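PDB 1SU1: hypothetical protein yfcE from Escherichia coli, which is of unknown function but belongs to the calcineurin-like phosphoesterase superfamily and binds zinc ions at two neighbouring sites. Local coordinates for residues H35-L38 / P39-E42; E46-Q50 / S51-W55; N85-A88 / H89-I92; H131-G134 / P135-P139; S191-L195 / N196-I200. One frame throughout, in Å; residues are numbered along the deposited sequence.

Interaction 1. Residues H35-L38 / P39-E42. With ZN (zinc ion), chain F.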
loop_
_atom_site.group_PDB
_atom_site.type_symbol
_atom_site.label_atom_id
_atom_site.label_comp_id
_atom_site.label_asym_id
_atom_site.label_seq_id
_atom_site.Cartn_x
_atom_site.Cartn_y
_atom_site.Cartn_z
ATOM N N HIS A 35 20.604 -7.980 -3.506
ATOM C CA HIS A 35 20.795 -7.922 -2.059
ATOM C C HIS A 35 22.032 -7.163 -1.569
ATOM O O HIS A 35 22.643 -7.541 -0.567
ATOM C CB HIS A 35 20.823 -9.340 -1.479
ATOM C CG HIS A 35 19.490 -10.028 -1.481
ATOM N ND1 HIS A 35 18.447 -9.637 -0.666
ATOM C CD2 HIS A 35 19.042 -11.104 -2.172
ATOM C CE1 HIS A 35 17.418 -10.444 -0.852
ATOM N NE2 HIS A 35 17.753 -11.342 -1.760
ATOM N N GLY A 36 22.404 -6.100 -2.267
ATOM C CA GLY A 36 23.544 -5.308 -1.836
ATOM C C GLY A 36 24.954 -5.766 -2.217
ATOM O O GLY A 36 25.923 -5.149 -1.783
ATOM N N SER A 37 25.076 -6.841 -2.997
ATOM C CA SER A 37 26.384 -7.353 -3.419
ATOM C C SER A 37 27.046 -6.453 -4.461
ATOM O O SER A 37 26.607 -6.399 -5.609
ATOM C CB SER A 37 26.234 -8.763 -3.999
ATOM O OG SER A 37 27.486 -9.287 -4.400
ATOM N N LEU A 38 28.090 -5.733 -4.065
ATOM C CA LEU A 38 28.781 -4.847 -5.005
ATOM C C LEU A 38 29.469 -5.592 -6.170
ATOM O O LEU A 38 29.410 -5.148 -7.318
ATOM C CB LEU A 38 29.804 -3.979 -4.261
ATOM C CG LEU A 38 30.689 -3.057 -5.112
ATOM C CD1 LEU A 38 29.823 -2.186 -6.020
ATOM C CD2 LEU A 38 31.542 -2.193 -4.201
ATOM N N PRO A 39 30.127 -6.735 -5.892
ATOM C CA PRO A 39 30.792 -7.469 -6.984
ATOM C C PRO A 39 29.787 -7.924 -8.049
ATOM O O PRO A 39 30.016 -7.752 -9.251
ATOM C CB PRO A 39 31.451 -8.658 -6.269
ATOM C CG PRO A 39 31.704 -8.119 -4.886
ATOM C CD PRO A 39 30.433 -7.346 -4.587
ATOM N N ALA A 40 28.679 -8.513 -7.610
ATOM C CA ALA A 40 27.661 -8.959 -8.552
ATOM C C ALA A 40 27.173 -7.768 -9.375
ATOM O O ALA A 40 26.980 -7.878 -10.579
ATOM C CB ALA A 40 26.504 -9.608 -7.802
ATOM N N THR A 41 27.012 -6.619 -8.722
ATOM C CA THR A 41 26.543 -5.402 -9.393
ATOM C C THR A 41 27.503 -4.882 -10.462
ATOM O O THR A 41 27.092 -4.518 -11.570
ATOM C CB THR A 41 26.304 -4.258 -8.374
ATOM O OG1 THR A 41 25.343 -4.685 -7.407
ATOM C CG2 THR A 41 25.807 -3.004 -9.065
ATOM N N GLU A 42 28.789 -4.820 -10.138
ATOM C CA GLU A 42 29.748 -4.330 -11.123
ATOM C C GLU A 42 29.821 -5.250 -12.336
ATOM O O GLU A 42 29.919 -4.783 -13.464
ATOM C CB GLU A 42 31.112 -4.111 -10.458
ATOM C CG GLU A 42 31.100 -2.787 -9.690
ATOM C CD GLU A 42 32.288 -2.575 -8.777
ATOM O OE1 GLU A 42 32.891 -3.572 -8.332
ATOM O OE2 GLU A 42 32.598 -1.397 -8.482
HETATM ZN ZN ZN F . 16.051 -12.460 -2.634
#
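Pro-39 follows Leu-38 in the first turn of the helix, and the peptide linkage itself brings its ring carbon CD to 3.4 Å from Leu-38 CB. Next comes Ala-40, whose CB rests 3.6 Å from Ser-37 OG. That hydroxyl, at the N-cap position, makes its own hydrogen bond elsewhere, to Glu-73 O. Thr-41 grips the N-cap carbonyl twice: its OG1 donates to Ser-37 O at 2.8 Å, and its backbone N reaches the same oxygen at 3.1 Å from the opposite face of the carbonyl plane. The hydroxyl can turn back along the chain because it stands beside the backbone N, chi1 -58°. At Glu-42 the backbone N bonds to Leu-38 O at 2.9 Å, the next i to i+4 bond along the helix, while the side chain crosses that of Leu-38 at a slant, CD to Leu-38 CD1 3.7 Å, and its carboxylate forms a salt bridge with Arg-83. Just upstream, His-35 NE2 binds the zinc ion at 2.2 Å, a site it shares with Asp-33 and His-153. The stretch thus carries the chain from a zinc ligand into helix 38-51, which lies against helix 77-85, with Leu-38 and Thr-41 both touching Val-80.

Interaction 2. Residues E46-Q50 / S51-W55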
loop_
_atom_site.group_PDB
_atom_site.type_symbol
_atom_site.label_atom_id
_atom_site.label_comp_id
_atom_site.label_asym_id
_atom_site.label_seq_id
_atom_site.Cartn_x
_atom_site.Cartn_y
_atom_site.Cartn_z
ATOM N N GLU A 46 28.878 -4.533 -16.295
ATOM C CA GLU A 46 29.832 -4.613 -17.404
ATOM C C GLU A 46 29.188 -5.463 -18.496
ATOM O O GLU A 46 29.305 -5.161 -19.683
ATOM C CB GLU A 46 31.191 -5.193 -16.959
ATOM C CG GLU A 46 31.333 -6.719 -16.988
ATOM C CD GLU A 46 32.791 -7.183 -16.845
ATOM O OE1 GLU A 46 33.362 -7.090 -15.736
ATOM O OE2 GLU A 46 33.367 -7.638 -17.856
ATOM N N LEU A 47 28.465 -6.502 -18.088
ATOM C CA LEU A 47 27.780 -7.360 -19.047
ATOM C C LEU A 47 26.669 -6.581 -19.749
ATOM O O LEU A 47 26.485 -6.708 -20.965
ATOM C CB LEU A 47 27.201 -8.590 -18.348
ATOM C CG LEU A 47 28.250 -9.607 -17.877
ATOM C CD1 LEU A 47 27.608 -10.688 -17.039
ATOM C CD2 LEU A 47 28.938 -10.217 -19.094
ATOM N N PHE A 48 25.946 -5.755 -18.994
ATOM C CA PHE A 48 24.874 -4.969 -19.588
ATOM C C PHE A 48 25.427 -4.052 -20.667
ATOM O O PHE A 48 24.881 -3.970 -21.768
ATOM C CB PHE A 48 24.147 -4.122 -18.532
ATOM C CG PHE A 48 23.082 -3.227 -19.110
ATOM C CD1 PHE A 48 22.036 -3.767 -19.860
ATOM C CD2 PHE A 48 23.129 -1.850 -18.921
ATOM C CE1 PHE A 48 21.054 -2.947 -20.418
ATOM C CE2 PHE A 48 22.147 -1.019 -19.475
ATOM C CZ PHE A 48 21.112 -1.571 -20.223
ATOM N N ALA A 49 26.507 -3.352 -20.343
ATOM C CA ALA A 49 27.127 -2.433 -21.296
ATOM C C ALA A 49 27.587 -3.119 -22.586
ATOM O O ALA A 49 27.702 -2.470 -23.622
ATOM C CB ALA A 49 28.305 -1.720 -20.642
ATOM N N GLN A 50 27.834 -4.426 -22.532
ATOM C CA GLN A 50 28.298 -5.163 -23.713
ATOM C C GLN A 50 27.174 -5.868 -24.470
ATOM O O GLN A 50 27.327 -6.206 -25.652
ATOM C CB GLN A 50 29.340 -6.218 -23.307
ATOM C CG GLN A 50 30.454 -5.684 -22.427
ATOM C CD GLN A 50 31.434 -6.761 -21.999
ATOM O OE1 GLN A 50 31.088 -7.941 -21.909
ATOM N NE2 GLN A 50 32.663 -6.354 -21.713
ATOM N N SER A 51 26.055 -6.087 -23.782
ATOM C CA SER A 51 24.906 -6.802 -24.337
ATOM C C SER A 51 24.191 -6.180 -25.524
ATOM O O SER A 51 23.700 -6.891 -26.394
ATOM C CB SER A 51 23.862 -7.025 -23.237
ATOM O OG SER A 51 23.186 -5.802 -22.960
ATOM N N GLY A 52 24.101 -4.860 -25.548
ATOM C CA GLY A 52 23.366 -4.213 -26.618
ATOM C C GLY A 52 21.869 -4.273 -26.300
ATOM O O GLY A 52 21.036 -3.983 -27.152
ATOM N N ALA A 53 21.528 -4.661 -25.073
ATOM C CA ALA A 53 20.123 -4.758 -24.655
ATOM C C ALA A 53 19.482 -3.379 -24.529
ATOM O O ALA A 53 20.129 -2.415 -24.116
ATOM C CB ALA A 53 20.017 -5.498 -23.319
ATOM N N GLN A 54 18.204 -3.293 -24.881
ATOM C CA GLN A 54 17.476 -2.026 -24.807
ATOM C C GLN A 54 17.310 -1.582 -23.345
ATOM O O GLN A 54 17.495 -0.405 -23.020
ATOM C CB GLN A 54 16.101 -2.169 -25.481
ATOM C CG GLN A 54 15.471 -0.846 -25.921
ATOM C CD GLN A 54 14.122 -1.030 -26.622
ATOM O OE1 GLN A 54 13.554 -0.075 -27.164
ATOM N NE2 GLN A 54 13.603 -2.261 -26.608
ATOM N N TRP A 55 16.983 -2.527 -22.463
ATOM C CA TRP A 55 16.788 -2.212 -21.041
ATOM C C TRP A 55 17.414 -3.221 -20.086
ATOM O O TRP A 55 17.608 -4.379 -20.437
ATOM C CB TRP A 55 15.287 -2.154 -20.688
ATOM C CG TRP A 55 14.465 -1.216 -21.501
ATOM C CD1 TRP A 55 13.792 -1.497 -22.654
ATOM C CD2 TRP A 55 14.250 0.168 -21.237
ATOM N NE1 TRP A 55 13.164 -0.366 -23.127
ATOM C CE2 TRP A 55 13.427 0.673 -22.271
ATOM C CE3 TRP A 55 14.659 1.033 -20.216
ATOM C CZ2 TRP A 55 13.023 2.011 -22.328
ATOM C CZ3 TRP A 55 14.255 2.369 -20.268
ATOM C CH2 TRP A 55 13.440 2.840 -21.318
HETATM O O HOH W 1 26.331 -7.128 -27.798
#
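Ser-51 turns its hydroxyl back onto Phe-48, OG donating to Phe-48 O at 2.8 Å. With chi1 at 75° the oxygen sits between the backbone N and the carbonyl carbon, where it can face the preceding turn and the following chain at once. OG is tilted only 17° from the plane of the Phe-48 carbonyl, whereas Ser-51 N, which bonds to the same oxygen at 3.1 Å, comes from well above that plane. Ser-51 N is shared, since it also reaches Leu-47 O at 2.9 Å. The same OG accepts from Ala-53 N at 2.9 Å, an ST turn that carries the chain out of helix 38-51 through Gly-52, whose positive phi suits glycine. Phe-48 swings its ring toward the departing chain because CG is anti to the backbone N, chi1 177°. CE1 then comes within 4.0 Å of Ala-53 CB and meets the Trp-55 backbone carbonyl carbon at 3.7 Å, so one ring of the helix touches two places on the departing chain. A water donates weakly to Ser-51 O, which also receives Lys-27 NZ. Beyond the loop, Trp-55 packs on Leu-28 of strand 27-31 and on Arg-124 of the second subunit.

Interaction 3. Residues N85-A88 / H89-I92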
loop_
_atom_site.group_PDB
_atom_site.type_symbol
_atom_site.label_atom_id
_atom_site.label_comp_id
_atom_site.label_asym_id
_atom_site.label_seq_id
_atom_site.Cartn_x
_atom_site.Cartn_y
_atom_site.Cartn_z
ATOM N N ASN A 85 22.984 3.921 -10.275
ATOM C CA ASN A 85 22.519 5.215 -10.768
ATOM C C ASN A 85 23.202 5.716 -12.035
ATOM O O ASN A 85 22.661 6.582 -12.736
ATOM C CB ASN A 85 22.616 6.278 -9.665
ATOM C CG ASN A 85 21.483 6.150 -8.642
ATOM O OD1 ASN A 85 20.417 5.609 -8.954
ATOM N ND2 ASN A 85 21.707 6.642 -7.430
ATOM N N GLU A 86 24.384 5.183 -12.341
ATOM C CA GLU A 86 25.088 5.606 -13.553
ATOM C C GLU A 86 24.286 5.204 -14.790
ATOM O O GLU A 86 24.418 5.815 -15.851
ATOM C CB GLU A 86 26.500 4.997 -13.603
ATOM C CG GLU A 86 27.495 5.675 -12.652
ATOM C CD GLU A 86 28.796 4.889 -12.456
ATOM O OE1 GLU A 86 29.634 5.331 -11.638
ATOM O OE2 GLU A 86 28.986 3.835 -13.107
ATOM N N VAL A 87 23.432 4.195 -14.650
ATOM C CA VAL A 87 22.632 3.743 -15.783
ATOM C C VAL A 87 21.108 3.834 -15.516
ATOM O O VAL A 87 20.300 3.161 -16.164
ATOM C CB VAL A 87 23.052 2.287 -16.175
ATOM C CG1 VAL A 87 22.536 1.281 -15.157
ATOM C CG2 VAL A 87 22.576 1.964 -17.574
ATOM N N ALA A 88 20.732 4.696 -14.571
ATOM C CA ALA A 88 19.331 4.889 -14.181
ATOM C C ALA A 88 18.352 5.002 -15.351
ATOM O O ALA A 88 17.304 4.355 -15.356
ATOM C CB ALA A 88 19.207 6.128 -13.278
ATOM N N HIS A 89 18.697 5.814 -16.344
ATOM C CA HIS A 89 17.838 6.020 -17.504
ATOM C C HIS A 89 17.538 4.774 -18.339
ATOM O O HIS A 89 16.738 4.832 -19.277
ATOM C CB HIS A 89 18.434 7.107 -18.404
ATOM C CG HIS A 89 19.820 6.804 -18.886
ATOM N ND1 HIS A 89 20.875 6.583 -18.025
ATOM C CD2 HIS A 89 20.324 6.687 -20.137
ATOM C CE1 HIS A 89 21.969 6.341 -18.726
ATOM N NE2 HIS A 89 21.663 6.399 -20.010
ATOM N N LYS A 90 18.152 3.645 -18.009
ATOM C CA LYS A 90 17.895 2.431 -18.777
ATOM C C LYS A 90 17.399 1.262 -17.940
ATOM O O LYS A 90 17.364 0.123 -18.410
ATOM C CB LYS A 90 19.147 2.022 -19.558
ATOM C CG LYS A 90 19.457 2.966 -20.714
ATOM C CD LYS A 90 20.646 2.508 -21.517
ATOM C CE LYS A 90 20.798 3.344 -22.775
ATOM N NZ LYS A 90 22.026 2.981 -23.543
ATOM N N VAL A 91 17.011 1.545 -16.702
ATOM C CA VAL A 91 16.514 0.499 -15.820
ATOM C C VAL A 91 14.985 0.453 -15.737
ATOM O O VAL A 91 14.319 1.491 -15.707
ATOM C CB VAL A 91 17.051 0.673 -14.381
ATOM C CG1 VAL A 91 16.461 -0.404 -13.468
ATOM C CG2 VAL A 91 18.575 0.582 -14.374
ATOM N N ILE A 92 14.461 -0.770 -15.712
ATOM C CA ILE A 92 13.039 -1.068 -15.574
ATOM C C ILE A 92 13.034 -2.048 -14.394
ATOM O O ILE A 92 13.543 -3.161 -14.518
ATOM C CB ILE A 92 12.463 -1.812 -16.810
ATOM C CG1 ILE A 92 12.580 -0.954 -18.073
ATOM C CG2 ILE A 92 11.005 -2.191 -16.548
ATOM C CD1 ILE A 92 11.805 0.343 -18.028
HETATM O O HOH W 2 14.540 4.289 -16.558
#
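Val-87 meets Val-91 through one methyl each, CG1 to CG2 at 4.1 Å, the two side chains crossing at about a right angle. Its other methyl, CG2, stands 4.0 Å from Lys-90 CB. With CG1 wedged between the backbone N and the carbonyl carbon (chi1 74°) and CG2 anti to the N, the valine faces both partners. The His-89 ring folds back over the same turn: Glu-86 O lies at the ring edge, in plane, 3.8 Å from His-89 CE1, while Lys-90 CG covers one face near the rim. Behind these side chains lie two backbone bonds. Lys-90 N bonds to Val-87 O at 2.9 Å, and Val-91 N to Ala-88 O at 3.1 Å with a nearly straight N-H (170°), both donors coming from above the carbonyl planes. A water bridges Ala-88 O and Val-91 O, donating to both, the latter at 2.9 Å. Farther out, Asn-85 opens the type I turn that ends at Ala-88, and its side chain hydrogen-bonds to Leu-106 O and His-108 N. This tight turning links helix 77-85 to strand 91-93, which runs parallel to strand 55-58, the closing step of a beta-alpha-beta crossover.

Interaction 4. Residues H131-G134 / P135-P139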
loop_
_atom_site.group_PDB
_atom_site.type_symbol
_atom_site.label_atom_id
_atom_site.label_comp_id
_atom_site.label_asym_id
_atom_site.label_seq_id
_atom_site.Cartn_x
_atom_site.Cartn_y
_atom_site.Cartn_z
ATOM N N HIS A 131 6.967 -12.491 -4.548
ATOM C CA HIS A 131 6.299 -12.648 -3.256
ATOM C C HIS A 131 4.799 -12.314 -3.307
ATOM O O HIS A 131 4.053 -12.704 -2.418
ATOM C CB HIS A 131 7.000 -11.801 -2.182
ATOM C CG HIS A 131 6.995 -10.331 -2.462
ATOM N ND1 HIS A 131 7.442 -9.799 -3.654
ATOM C CD2 HIS A 131 6.639 -9.277 -1.690
ATOM C CE1 HIS A 131 7.366 -8.480 -3.600
ATOM N NE2 HIS A 131 6.882 -8.137 -2.418
ATOM N N LEU A 132 4.374 -11.588 -4.341
ATOM C CA LEU A 132 2.969 -11.216 -4.520
ATOM C C LEU A 132 2.350 -12.226 -5.490
ATOM O O LEU A 132 1.378 -12.901 -5.168
ATOM C CB LEU A 132 2.867 -9.797 -5.091
ATOM C CG LEU A 132 3.670 -8.708 -4.360
ATOM C CD1 LEU A 132 3.543 -7.381 -5.087
ATOM C CD2 LEU A 132 3.197 -8.580 -2.924
ATOM N N PHE A 133 2.919 -12.312 -6.685
ATOM C CA PHE A 133 2.480 -13.271 -7.697
ATOM C C PHE A 133 3.690 -14.168 -7.959
ATOM O O PHE A 133 4.830 -13.712 -7.893
ATOM C CB PHE A 133 2.080 -12.564 -8.995
ATOM C CG PHE A 133 0.698 -11.982 -8.969
ATOM C CD1 PHE A 133 -0.410 -12.793 -8.712
ATOM C CD2 PHE A 133 0.500 -10.632 -9.217
ATOM C CE1 PHE A 133 -1.696 -12.261 -8.705
ATOM C CE2 PHE A 133 -0.790 -10.085 -9.213
ATOM C CZ PHE A 133 -1.888 -10.901 -8.957
ATOM N N GLY A 134 3.445 -15.439 -8.250
ATOM C CA GLY A 134 4.545 -16.345 -8.501
ATOM C C GLY A 134 4.082 -17.739 -8.864
ATOM O O GLY A 134 2.904 -17.944 -9.152
ATOM N N PRO A 135 4.993 -18.724 -8.851
ATOM C CA PRO A 135 4.713 -20.128 -9.179
ATOM C C PRO A 135 3.540 -20.719 -8.400
ATOM O O PRO A 135 2.820 -21.582 -8.904
ATOM C CB PRO A 135 6.025 -20.832 -8.834
ATOM C CG PRO A 135 7.034 -19.785 -9.079
ATOM C CD PRO A 135 6.411 -18.550 -8.488
ATOM N N GLU A 136 3.356 -20.255 -7.169
ATOM C CA GLU A 136 2.282 -20.759 -6.327
ATOM C C GLU A 136 1.088 -19.821 -6.187
ATOM O O GLU A 136 0.203 -20.053 -5.367
ATOM C CB GLU A 136 2.841 -21.119 -4.958
ATOM C CG GLU A 136 3.906 -22.195 -5.051
ATOM C CD GLU A 136 4.437 -22.611 -3.702
ATOM O OE1 GLU A 136 5.367 -23.443 -3.672
ATOM O OE2 GLU A 136 3.925 -22.111 -2.676
ATOM N N ASN A 137 1.078 -18.762 -6.988
ATOM C CA ASN A 137 -0.015 -17.800 -7.006
ATOM C C ASN A 137 0.069 -17.065 -8.337
ATOM O O ASN A 137 0.516 -15.916 -8.410
ATOM C CB ASN A 137 0.104 -16.795 -5.871
ATOM C CG ASN A 137 -1.118 -15.892 -5.785
ATOM O OD1 ASN A 137 -1.046 -14.765 -5.296
ATOM N ND2 ASN A 137 -2.252 -16.392 -6.265
ATOM N N LEU A 138 -0.372 -17.747 -9.385
ATOM C CA LEU A 138 -0.321 -17.240 -10.743
ATOM C C LEU A 138 -1.245 -16.092 -11.115
ATOM O O LEU A 138 -2.412 -16.064 -10.734
ATOM C CB LEU A 138 -0.575 -18.394 -11.718
ATOM C CG LEU A 138 0.376 -19.591 -11.617
ATOM C CD1 LEU A 138 -0.057 -20.698 -12.581
ATOM C CD2 LEU A 138 1.785 -19.130 -11.934
ATOM N N PRO A 139 -0.717 -15.109 -11.853
ATOM C CA PRO A 139 -1.528 -13.974 -12.283
ATOM C C PRO A 139 -2.360 -14.569 -13.411
ATOM O O PRO A 139 -2.056 -15.663 -13.884
ATOM C CB PRO A 139 -0.493 -12.994 -12.827
ATOM C CG PRO A 139 0.732 -13.323 -12.063
ATOM C CD PRO A 139 0.712 -14.824 -12.057
#
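Phe-133 and Pro-139 make the dense part of this contact. Pro-139 CG sits 3.4 Å from Phe-133 CG, and Pro-139 CB lies over the centre of the ring face at 4.2 Å from the centroid, a CH-pi contact. At the ring edge, in its plane, Asn-137 O comes to 3.3 Å from Phe-133 CD1. With CG beside the backbone N, chi1 -81°, the phenylalanine lays its ring alongside that of Pro-139. Next to it Asn-137 N bonds to Gly-134 O at 2.9 Å, closing a type I turn from Gly-134 to Asn-137. The return bond, Gly-134 N to Asn-137 O at 3.0 Å, completes a single antiparallel hydrogen-bonded bridge, and each donor approaches from above the carbonyl plane. Leu-138 CD2 comes to 3.2 Å from Gly-134 O. The corner of the turn is the looser side: the exposed Glu-136 runs its carboxylate away from residues 131-134, and Pro-135 meets Gly-134 mainly through their shared peptide. Outside the loop, Phe-133 meets Trp-115 and also packs on Pro-110 of the second subunit, while His-131 NE2 bonds to Glu-101 of the third. Leu-138 and Pro-139, in the loop between strands 124-128 and 146-148, both rest on Leu-147 of the latter.

Interaction 5. Residues S191-L195 / N196-I200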
loop_
_atom_site.group_PDB
_atom_site.type_symbol
_atom_site.label_atom_id
_atom_site.label_comp_id
_atom_site.label_asym_id
_atom_site.label_seq_id
_atom_site.Cartn_x
_atom_site.Cartn_y
_atom_site.Cartn_z
ATOM N N SER A 191 17.149 -17.034 -21.589
ATOM C CA SER A 191 18.252 -17.832 -21.041
ATOM C C SER A 191 18.763 -17.414 -19.669
ATOM O O SER A 191 18.908 -16.225 -19.383
ATOM C CB SER A 191 19.454 -17.797 -22.005
ATOM O OG SER A 191 19.108 -18.229 -23.311
ATOM N N VAL A 192 19.053 -18.406 -18.833
ATOM C CA VAL A 192 19.641 -18.168 -17.519
ATOM C C VAL A 192 21.143 -18.407 -17.771
ATOM O O VAL A 192 21.535 -19.477 -18.240
ATOM C CB VAL A 192 19.143 -19.178 -16.473
ATOM C CG1 VAL A 192 19.746 -18.851 -15.112
ATOM C CG2 VAL A 192 17.617 -19.138 -16.390
ATOM N N ILE A 193 21.971 -17.415 -17.460
ATOM C CA ILE A 193 23.410 -17.476 -17.709
ATOM C C ILE A 193 24.277 -17.277 -16.471
ATOM O O ILE A 193 24.053 -16.348 -15.694
ATOM C CB ILE A 193 23.801 -16.387 -18.716
ATOM C CG1 ILE A 193 22.873 -16.467 -19.936
ATOM C CG2 ILE A 193 25.271 -16.523 -19.102
ATOM C CD1 ILE A 193 22.958 -15.257 -20.860
ATOM N N ALA A 194 25.279 -18.138 -16.298
ATOM C CA ALA A 194 26.197 -18.029 -15.155
ATOM C C ALA A 194 26.934 -16.699 -15.246
ATOM O O ALA A 194 27.363 -16.301 -16.331
ATOM C CB ALA A 194 27.190 -19.184 -15.153
ATOM N N LEU A 195 27.049 -16.005 -14.115
ATOM C CA LEU A 195 27.705 -14.701 -14.087
ATOM C C LEU A 195 29.224 -14.740 -14.336
ATOM O O LEU A 195 29.771 -13.794 -14.914
ATOM C CB LEU A 195 27.449 -13.992 -12.752
ATOM C CG LEU A 195 26.526 -12.767 -12.749
ATOM C CD1 LEU A 195 26.805 -11.973 -11.485
ATOM C CD2 LEU A 195 26.768 -11.870 -13.962
ATOM N N ASN A 196 29.901 -15.800 -13.888
ATOM C CA ASN A 196 31.343 -15.899 -14.096
ATOM C C ASN A 196 31.691 -16.472 -15.478
ATOM O O ASN A 196 32.302 -15.799 -16.302
ATOM C CB ASN A 196 31.994 -16.759 -12.993
ATOM C CG ASN A 196 31.231 -18.049 -12.708
ATOM O OD1 ASN A 196 30.736 -18.707 -13.620
ATOM N ND2 ASN A 196 31.156 -18.425 -11.429
ATOM N N ASP A 197 31.267 -17.707 -15.712
ATOM C CA ASP A 197 31.524 -18.459 -16.938
ATOM C C ASP A 197 30.833 -17.929 -18.192
ATOM O O ASP A 197 31.364 -18.042 -19.304
ATOM C CB ASP A 197 31.053 -19.903 -16.738
ATOM C CG ASP A 197 32.192 -20.887 -16.672
ATOM O OD1 ASP A 197 32.208 -21.729 -15.749
ATOM O OD2 ASP A 197 33.083 -20.830 -17.552
ATOM N N GLN A 198 29.635 -17.381 -18.006
ATOM C CA GLN A 198 28.788 -16.914 -19.109
ATOM C C GLN A 198 28.275 -18.150 -19.835
ATOM O O GLN A 198 27.984 -18.116 -21.020
ATOM C CB GLN A 198 29.545 -16.003 -20.081
ATOM C CG GLN A 198 29.192 -14.532 -19.919
ATOM C CD GLN A 198 29.514 -13.696 -21.147
ATOM O OE1 GLN A 198 28.612 -13.184 -21.814
ATOM N NE2 GLN A 198 30.805 -13.544 -21.449
ATOM N N SER A 199 28.184 -19.249 -19.097
ATOM C CA SER A 199 27.697 -20.500 -19.647
ATOM C C SER A 199 26.189 -20.609 -19.394
ATOM O O SER A 199 25.674 -20.055 -18.416
ATOM C CB SER A 199 28.429 -21.683 -19.009
ATOM O OG SER A 199 28.308 -21.674 -17.606
ATOM N N ILE A 200 25.500 -21.329 -20.280
ATOM C CA ILE A 200 24.055 -21.510 -20.203
ATOM C C ILE A 200 23.599 -22.479 -19.118
ATOM O O ILE A 200 23.892 -23.673 -19.183
ATOM C CB ILE A 200 23.488 -22.032 -21.536
ATOM C CG1 ILE A 200 23.974 -21.165 -22.703
ATOM C CG2 ILE A 200 21.961 -22.073 -21.454
ATOM C CD1 ILE A 200 23.631 -19.690 -22.602
#
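Ala-194 and Ser-199 close a beta hairpin that joins strand 189-194 to the edge strand 200-205 of the six-stranded sheet. Hydrogen bonds come first. Ala-194 N donates to Ser-199 O at 2.9 Å, nearly straight (171°) and in the carbonyl plane, while Gln-198 N reaches Ala-194 O at 3.0 Å only weakly, with a bent N-H (129°). The Leu-195 carbonyl receives Arg-43 NE of helix 38-51. Gln-198 has positive phi, which lets the chain swing back toward the strand it left. Past this point Ile-193 and Ile-200 face each other as an antiparallel non-hydrogen-bonded pair, and Val-192 continues the pairing with Ile-201 and Ala-202. Two CA-H...O contacts supplement these, from Ile-193 CA to Ser-199 O and from Gln-198 CA to Ala-194 O. Apolar contacts run along one face of the hairpin. Ile-193, with CG2 anti to its nitrogen and CG1 beside it (chi1 -50°), brings CG1 to 4.3 Å from Ile-200 CD1, while its CG2 packs on the Gln-198 backbone, 3.5 Å from Gln-198 C. Leu-195 turns away from the turn and settles on Tyr-182. Mixed contacts gather round the small Ala-194 methyl, where two polar atoms of the loop lie beside it: CB has Asn-196 OD1 at 3.9 Å and Ser-199 OG at 3.7 Å.

In the fold
Along the chain the five contacts follow in series; none nest or cross. Interaction 1 leads from the zinc-binding loop after strand 27-31 into helix 38-51, and interaction 2 closes the loop leaving that same helix toward strand 55-58, their centres about 17 Å apart. Interaction 3 joins helix 77-85 to strand 91-93 and packs against interaction 2, Phe-48 on Val-87 and Trp-55 on Ile-92. Interaction 4 lies in the loop joining strands 124-128 and 146-148 of the second sheet, about 26 Å centre to centre from interaction 1 and across the chain's centre from it. Interaction 5 closes the last hairpin of the six-stranded sheet, and through Leu-195 it touches both Leu-47 of interaction 2 and Ala-40 of interaction 1.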